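Side-chain contacts in five-membered-cyclitol-phosphate synthase (PDB 6K96), which belongs to the myo-inositol-1-phosphate synthase family, has a Rossmann-like domain and binds nicotinamide-adenine-dinucleotide with a sodium ion beside it: residues 15-18 / 19-23; 103-107 / 108-112. One frame throughout, in Å; residues are numbered along the deposited sequence.

Contact 1: 15-18 / 19-23; sequences NISA and LFQGA. With NA (sodium ion), chain H; NAD (nicotinamide-adenine-dinucleotide), chain G.
Leu19 follows Asn15 by one turn in the helix that comes after the first strand of a Rossmann-like nucleotide-binding domain. This helix, 14-31, starts at the pyrophosphate of nicotinamide-adenine-dinucleotide, as the first helix of such domains commonly does. Leu19 N donates to Asn15 O, and Leu19 CB comes within 3.4 Å of Asn15 O. Its side chain, with CG anti to the backbone N (chi1 -172°), packs on Leu7 and Leu55 of the parallel sheet, on Ile304 of helix 292-313, and on Trp277 of the second subunit.

Phe20 N bonds Ile16 O at 2.9 Å, and Phe20 CB sits close to that carbonyl. The ring itself leads off the turn and makes edge-to-face contacts with Phe57 and Phe72. Gln21 adds a side-chain link to the backbone one. Its N reaches Ser17 O, while NE2 donates to Ser17 OG at 3.1 Å. The serine oxygen lies almost in the amide plane, 4° out of it. The same NE2 also bonds Pro84 O, and OE1 takes the N-H of Leu86. These bonds fix the flip of the buried amide and tie the helix to the loop at 84-86.

Gly22 N meets Ala18 O at 2.8 Å from well above the carbonyl plane. That oxygen also accepts from Trp277 NE1 of the second subunit.

At the start of the helix, Asn15 N donates to NAD O1N, so the helix end faces the phosphate. The Asn15 side chain turns away from the next turn and toward the cofactor. Ser293 OG shares the sodium ion with NAD O2N and NAD O7N, and Asn15 OD1 binds the metal at 2.4 Å.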
ATOM      1  N   ASN B  15       3.884  28.068   5.212  1.00 30.70           N
ATOM      2  CA  ASN B  15       4.368  27.885   6.610  1.00 29.73           C
ATOM      3  C   ASN B  15       3.639  28.861   7.568  1.00 30.65           C
ATOM      4  O   ASN B  15       3.357  28.487   8.766  1.00 32.00           O
ATOM      5  CB  ASN B  15       5.884  27.961   6.689  1.00 28.72           C
ATOM      6  CG  ASN B  15       6.639  26.822   6.021  1.00 27.94           C
ATOM      7  OD1 ASN B  15       6.050  25.938   5.381  1.00 27.24           O
ATOM      8  ND2 ASN B  15       7.969  26.834   6.158  1.00 26.88           N
ATOM      9  N   ILE B  16       3.352  30.075   7.138  1.00 31.44           N
ATOM     10  CA  ILE B  16       2.789  31.144   8.017  1.00 32.12           C
ATOM     11  C   ILE B  16       1.270  31.023   7.986  1.00 32.44           C
ATOM     12  O   ILE B  16       0.631  31.349   8.979  1.00 32.63           O
ATOM     13  CB  ILE B  16       3.207  32.554   7.579  1.00 32.86           C
ATOM     14  CG1 ILE B  16       4.717  32.687   7.390  1.00 33.21           C
ATOM     15  CG2 ILE B  16       2.661  33.582   8.560  1.00 33.43           C
ATOM     16  CD1 ILE B  16       5.492  32.352   8.629  1.00 33.62           C
ATOM     17  N   SER B  17       0.697  30.551   6.892  1.00 33.03           N
ATOM     18  CA  SER B  17      -0.748  30.179   6.852  1.00 33.43           C
ATOM     19  C   SER B  17      -1.002  29.171   7.946  1.00 33.00           C
ATOM     20  O   SER B  17      -1.897  29.404   8.746  1.00 33.73           O
ATOM     21  CB  SER B  17      -1.162  29.625   5.533  1.00 33.77           C
ATOM     22  OG  SER B  17      -2.499  29.188   5.588  1.00 34.79           O
ATOM     23  N   ALA B  18      -0.143  28.156   8.001  1.00 32.86           N
ATOM     24  CA  ALA B  18      -0.178  27.050   8.972  1.00 33.26           C
ATOM     25  C   ALA B  18       0.044  27.575  10.383  1.00 34.06           C
ATOM     26  O   ALA B  18      -0.723  27.190  11.264  1.00 36.90           O
ATOM     27  CB  ALA B  18       0.819  26.000   8.587  1.00 32.82           C
ATOM     28  N   LEU B  19       0.999  28.455  10.603  1.00 34.56           N
ATOM     29  CA  LEU B  19       1.351  28.928  11.961  1.00 35.84           C
ATOM     30  C   LEU B  19       0.244  29.816  12.533  1.00 37.37           C
ATOM     31  O   LEU B  19      -0.036  29.723  13.749  1.00 37.41           O
ATOM     32  CB  LEU B  19       2.665  29.711  11.908  1.00 34.89           C
ATOM     33  CG  LEU B  19       3.212  30.065  13.277  1.00 34.55           C
ATOM     34  CD1 LEU B  19       3.807  28.849  13.937  1.00 34.13           C
ATOM     35  CD2 LEU B  19       4.243  31.154  13.164  1.00 35.66           C
ATOM     36  N   PHE B  20      -0.274  30.710  11.697  1.00 39.57           N
ATOM     37  CA  PHE B  20      -1.270  31.743  12.070  1.00 41.50           C
ATOM     38  C   PHE B  20      -2.600  31.060  12.347  1.00 41.98           C
ATOM     39  O   PHE B  20      -3.101  31.206  13.455  1.00 45.20           O
ATOM     40  CB  PHE B  20      -1.467  32.765  10.958  1.00 43.24           C
ATOM     41  CG  PHE B  20      -2.448  33.848  11.302  1.00 46.39           C
ATOM     42  CD1 PHE B  20      -2.299  34.589  12.471  1.00 48.61           C
ATOM     43  CD2 PHE B  20      -3.515  34.117  10.463  1.00 48.18           C
ATOM     44  CE1 PHE B  20      -3.174  35.618  12.779  1.00 49.53           C
ATOM     45  CE2 PHE B  20      -4.380  35.159  10.761  1.00 49.90           C
ATOM     46  CZ  PHE B  20      -4.200  35.913  11.910  1.00 50.81           C
ATOM     47  N   GLN B  21      -3.147  30.335  11.376  1.00 40.75           N
ATOM     48  CA  GLN B  21      -4.384  29.542  11.565  1.00 40.08           C
ATOM     49  C   GLN B  21      -4.165  28.532  12.692  1.00 41.44           C
ATOM     50  O   GLN B  21      -5.088  28.334  13.477  1.00 42.26           O
ATOM     51  CB  GLN B  21      -4.753  28.783  10.303  1.00 37.95           C
ATOM     52  CG  GLN B  21      -5.128  29.700   9.173  1.00 37.28           C
ATOM     53  CD  GLN B  21      -5.908  28.958   8.121  1.00 36.58           C
ATOM     54  OE1 GLN B  21      -7.090  28.671   8.329  1.00 36.08           O
ATOM     55  NE2 GLN B  21      -5.248  28.660   7.001  1.00 35.20           N
ATOM     56  N   GLY B  22      -3.014  27.876  12.755  1.00 41.38           N
ATOM     57  CA  GLY B  22      -2.784  26.893  13.824  1.00 42.82           C
ATOM     58  C   GLY B  22      -2.981  27.533  15.179  1.00 43.78           C
ATOM     59  O   GLY B  22      -3.820  27.079  15.900  1.00 47.03           O
ATOM     60  N   ALA B  23      -2.265  28.610  15.461  1.00 45.42           N
ATOM     61  CA  ALA B  23      -2.307  29.341  16.743  1.00 48.70           C
ATOM     62  C   ALA B  23      -3.747  29.692  17.121  1.00 51.10           C
ATOM     63  O   ALA B  23      -4.022  29.616  18.314  1.00 53.45           O
ATOM     64  CB  ALA B  23      -1.468  30.584  16.692  1.00 49.91           C
TER
HETATM   65 NA    NA H 401       5.835  24.481   3.460  1.00 27.09          NA
HETATM   66  PA  NAD G 400       6.166  29.286   0.346  1.00 29.78           P
HETATM   67  O1A NAD G 400       6.625  29.159  -1.056  1.00 29.76           O
HETATM   68  O2A NAD G 400       4.733  28.904   0.597  1.00 30.34           O
HETATM   69  O5B NAD G 400       6.490  30.672   1.026  1.00 30.93           O
HETATM   70  C5B NAD G 400       7.467  31.476   0.325  1.00 33.59           C
HETATM   71  C4B NAD G 400       7.080  32.927   0.440  1.00 35.21           C
HETATM   72  O4B NAD G 400       8.222  33.831   0.271  1.00 36.59           O
HETATM   73  C3B NAD G 400       6.061  33.359  -0.619  1.00 36.05           C
HETATM   74  O3B NAD G 400       5.073  34.165   0.011  1.00 36.05           O
HETATM   75  C2B NAD G 400       6.916  34.208  -1.556  1.00 37.11           C
HETATM   76  O2B NAD G 400       5.994  34.958  -2.293  1.00 37.92           O
HETATM   77  C1B NAD G 400       7.763  34.930  -0.503  1.00 37.63           C
HETATM   78  N9A NAD G 400       8.927  35.664  -0.957  1.00 39.08           N
HETATM   79  C8A NAD G 400       9.658  35.341  -2.075  1.00 40.23           C
HETATM   80  N7A NAD G 400      10.724  36.092  -2.228  1.00 41.35           N
HETATM   81  C5A NAD G 400      10.721  36.945  -1.129  1.00 40.54           C
HETATM   82  C6A NAD G 400      11.608  37.967  -0.735  1.00 41.38           C
HETATM   83  N6A NAD G 400      12.705  38.270  -1.420  1.00 40.98           N
HETATM   84  N1A NAD G 400      11.353  38.611   0.436  1.00 42.21           N
HETATM   85  C2A NAD G 400      10.235  38.271   1.105  1.00 41.28           C
HETATM   86  N3A NAD G 400       9.327  37.342   0.814  1.00 40.11           N
HETATM   87  C4A NAD G 400       9.624  36.688  -0.326  1.00 40.05           C
HETATM   88  O3  NAD G 400       7.090  28.343   1.226  1.00 28.66           O
HETATM   89  PN  NAD G 400       6.735  27.518   2.561  1.00 27.10           P
HETATM   90  O1N NAD G 400       6.157  28.471   3.536  1.00 27.10           O
HETATM   91  O2N NAD G 400       6.019  26.307   2.046  1.00 27.21           O
HETATM   92  O5D NAD G 400       8.217  27.118   3.055  1.00 27.40           O
HETATM   93  C5D NAD G 400       9.153  28.226   3.379  1.00 27.59           C
HETATM   94  C4D NAD G 400      10.551  27.688   3.469  1.00 27.48           C
HETATM   95  O4D NAD G 400      10.688  26.742   4.554  1.00 26.98           O
HETATM   96  C3D NAD G 400      10.992  26.955   2.194  1.00 27.60           C
HETATM   97  O3D NAD G 400      12.356  27.255   1.987  1.00 28.24           O
HETATM   98  C2D NAD G 400      10.935  25.488   2.609  1.00 27.35           C
HETATM   99  O2D NAD G 400      11.842  24.610   1.968  1.00 27.16           O
HETATM  100  C1D NAD G 400      11.377  25.580   4.069  1.00 27.20           C
HETATM  101  N1N NAD G 400      11.018  24.318   4.784  1.00 26.92           N
HETATM  102  C2N NAD G 400       9.679  23.811   4.679  1.00 26.96           C
HETATM  103  C3N NAD G 400       9.341  22.556   5.159  1.00 26.33           C
HETATM  104  C7N NAD G 400       7.894  22.111   5.045  1.00 26.37           C
HETATM  105  O7N NAD G 400       7.044  22.900   4.655  1.00 26.14           O
HETATM  106  N7N NAD G 400       7.598  20.854   5.366  1.00 26.09           N
HETATM  107  C4N NAD G 400      10.361  21.786   5.714  1.00 26.22           C
HETATM  108  C5N NAD G 400      11.604  22.352   5.969  1.00 26.46           C
HETATM  109  C6N NAD G 400      11.939  23.578   5.424  1.00 26.73           C

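Contact 2: 103-107 / 108-112; sequences EEDAD and PSSPA
Asp107 O accepts the N-H of Ser110 at 2.9 Å, closing a type I beta turn that runs from Asp107 to Ser110 and leads into helix 111-122. The bond is nearly straight at the hydrogen, but the donor stands 40° above the carbonyl plane.

Ser110 makes the side-chain hydrogen bond of the contact. Its OG lies between the backbone N and the carbonyl carbon (chi1 74°). This rotamer brings the hydroxyl to the Asp105 carbonyl. OG donates to Asp105 O at 2.9 Å and meets this carbonyl from the side, with a C=O...O angle of 112°. Ser110 OG also accepts the N-H of Phe113 in the first turn of the helix. One hydroxyl therefore joins the loop before the turn to the start of the helix.

Asp105 and Ala112 pack beside this bond. The Ala112 methyl, CB, sits 3.5 Å from Asp105 CB and equally close to Asp105 CG. Both carboxylate oxygens lie a little farther from the methyl. The acid end of Asp105 is turned to Thr102, where OD2 is hydrogen-bonded to the threonine hydroxyl.

On the outer part of the turn, the modelled position of the Asp107 carboxylate against the Pro108 ring is doubtful, because the two come too close. Asp107 OD2 comes within 3.5 Å of Ser109 OG, a loose polar approach at the exposed surface. Pro108 O accepts from Arg114 NH2, which adds a further link between turn and helix.

Pro111 follows Ser110 in the first turn of the helix. The arrangement is a type I turn whose last residue, Ser110, is the N-cap of helix 111-122, at the surface of the domain.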
ATOM      1  N   GLU B 103      16.859  41.461  -4.578  1.00 56.73           N
ATOM      2  CA  GLU B 103      18.317  41.133  -4.552  1.00 57.42           C
ATOM      3  C   GLU B 103      19.162  42.431  -4.580  1.00 60.00           C
ATOM      4  O   GLU B 103      20.192  42.475  -3.868  1.00 60.52           O
ATOM      5  CB  GLU B 103      18.674  40.174  -5.701  1.00 56.76           C
ATOM      6  CG  GLU B 103      20.109  39.651  -5.653  1.00 57.28           C
ATOM      7  CD  GLU B 103      20.438  38.450  -6.531  1.00 56.49           C
ATOM      8  OE1 GLU B 103      19.504  37.911  -7.157  1.00 54.43           O
ATOM      9  OE2 GLU B 103      21.622  38.028  -6.545  1.00 55.66           O
ATOM     10  N   GLU B 104      18.764  43.460  -5.345  1.00 61.85           N
ATOM     11  CA  GLU B 104      19.525  44.749  -5.459  1.00 63.10           C
ATOM     12  C   GLU B 104      19.467  45.549  -4.149  1.00 61.57           C
ATOM     13  O   GLU B 104      20.423  46.242  -3.863  1.00 61.38           O
ATOM     14  CB  GLU B 104      19.096  45.636  -6.635  1.00 64.95           C
ATOM     15  CG  GLU B 104      17.687  45.430  -7.150  1.00 66.53           C
ATOM     16  CD  GLU B 104      17.577  44.421  -8.285  1.00 66.91           C
ATOM     17  OE1 GLU B 104      17.356  44.879  -9.433  1.00 65.37           O
ATOM     18  OE2 GLU B 104      17.709  43.183  -8.014  1.00 63.15           O
ATOM     19  N   ASP B 105      18.411  45.412  -3.358  1.00 62.63           N
ATOM     20  CA  ASP B 105      18.283  46.053  -2.018  1.00 62.81           C
ATOM     21  C   ASP B 105      19.023  45.245  -0.941  1.00 60.61           C
ATOM     22  O   ASP B 105      18.816  45.538   0.238  1.00 58.17           O
ATOM     23  CB  ASP B 105      16.825  46.165  -1.567  1.00 63.63           C
ATOM     24  CG  ASP B 105      15.860  46.747  -2.583  1.00 65.38           C
ATOM     25  OD1 ASP B 105      16.103  47.884  -3.048  1.00 67.83           O
ATOM     26  OD2 ASP B 105      14.845  46.073  -2.863  1.00 65.77           O
ATOM     27  N   ALA B 106      19.853  44.265  -1.297  1.00 61.67           N
ATOM     28  CA  ALA B 106      20.624  43.463  -0.313  1.00 64.52           C
ATOM     29  C   ALA B 106      21.371  44.400   0.653  1.00 65.43           C
ATOM     30  O   ALA B 106      21.220  44.262   1.898  1.00 62.78           O
ATOM     31  CB  ALA B 106      21.584  42.545  -1.048  1.00 65.82           C
ATOM     32  N   ASP B 107      22.123  45.343   0.076  1.00 68.18           N
ATOM     33  CA  ASP B 107      23.110  46.208   0.769  1.00 70.62           C
ATOM     34  C   ASP B 107      22.454  47.002   1.901  1.00 70.38           C
ATOM     35  O   ASP B 107      21.449  47.661   1.649  1.00 68.99           O
ATOM     36  CB  ASP B 107      23.758  47.159  -0.229  1.00 70.69           C
ATOM     37  CG  ASP B 107      24.854  47.952   0.426  1.00 72.76           C
ATOM     38  OD1 ASP B 107      25.353  47.469   1.440  1.00 74.27           O
ATOM     39  OD2 ASP B 107      25.192  49.030  -0.088  1.00 76.99           O
ATOM     40  N   PRO B 108      23.042  47.027   3.132  1.00 70.19           N
ATOM     41  CA  PRO B 108      22.397  47.627   4.308  1.00 68.86           C
ATOM     42  C   PRO B 108      22.053  49.119   4.184  1.00 68.11           C
ATOM     43  O   PRO B 108      21.289  49.587   4.996  1.00 68.67           O
ATOM     44  CB  PRO B 108      23.410  47.497   5.458  1.00 68.78           C
ATOM     45  CG  PRO B 108      24.340  46.403   5.000  1.00 70.66           C
ATOM     46  CD  PRO B 108      24.365  46.476   3.479  1.00 70.32           C
ATOM     47  N   SER B 109      22.634  49.835   3.220  1.00 66.27           N
ATOM     48  CA  SER B 109      22.382  51.288   3.061  1.00 65.85           C
ATOM     49  C   SER B 109      21.273  51.541   2.026  1.00 64.56           C
ATOM     50  O   SER B 109      20.920  52.711   1.851  1.00 62.21           O
ATOM     51  CB  SER B 109      23.634  52.004   2.713  1.00 66.25           C
ATOM     52  OG  SER B 109      23.796  51.958   1.311  1.00 68.04           O
ATOM     53  N   SER B 110      20.728  50.505   1.373  1.00 64.56           N
ATOM     54  CA  SER B 110      19.563  50.640   0.448  1.00 63.84           C
ATOM     55  C   SER B 110      18.394  51.232   1.224  1.00 65.67           C
ATOM     56  O   SER B 110      18.321  51.047   2.437  1.00 67.56           O
ATOM     57  CB  SER B 110      19.175  49.324  -0.239  1.00 62.20           C
ATOM     58  OG  SER B 110      18.511  48.420   0.633  1.00 61.02           O
ATOM     59  N   PRO B 111      17.458  51.949   0.561  1.00 68.40           N
ATOM     60  CA  PRO B 111      16.218  52.408   1.200  1.00 68.98           C
ATOM     61  C   PRO B 111      15.287  51.306   1.735  1.00 67.37           C
ATOM     62  O   PRO B 111      14.657  51.536   2.759  1.00 65.31           O
ATOM     63  CB  PRO B 111      15.435  53.141   0.094  1.00 71.54           C
ATOM     64  CG  PRO B 111      16.433  53.368  -1.037  1.00 71.49           C
ATOM     65  CD  PRO B 111      17.551  52.362  -0.849  1.00 70.49           C
ATOM     66  N   ALA B 112      15.198  50.171   1.027  1.00 65.84           N
ATOM     67  CA  ALA B 112      14.492  48.956   1.496  1.00 65.78           C
ATOM     68  C   ALA B 112      15.075  48.531   2.845  1.00 63.58           C
ATOM     69  O   ALA B 112      14.330  48.508   3.843  1.00 65.32           O
ATOM     70  CB  ALA B 112      14.611  47.857   0.484  1.00 66.80           C
TER

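How the contacts relate
Contact 1 comes first along the chain and contact 2 follows it in series. Their centres are about 29 Å apart, their nearest atoms about 19 Å, and they do not touch. Both concern helices that belong to the part of the chain built round the six-stranded parallel sheet. Residues 15-23 lie in helix 14-31, after strand 5-10 inside the sheet. Residues 103-112 lead from strand 98-99, at one edge of it, into helix 111-122. Contact 1 is buried beside the cofactor's pyrophosphate and at a subunit interface. Contact 2 is at the surface beyond the adenine end, with the Asp105 side chain about 8 Å from the cofactor. The helices thus lie toward different parts of the cofactor.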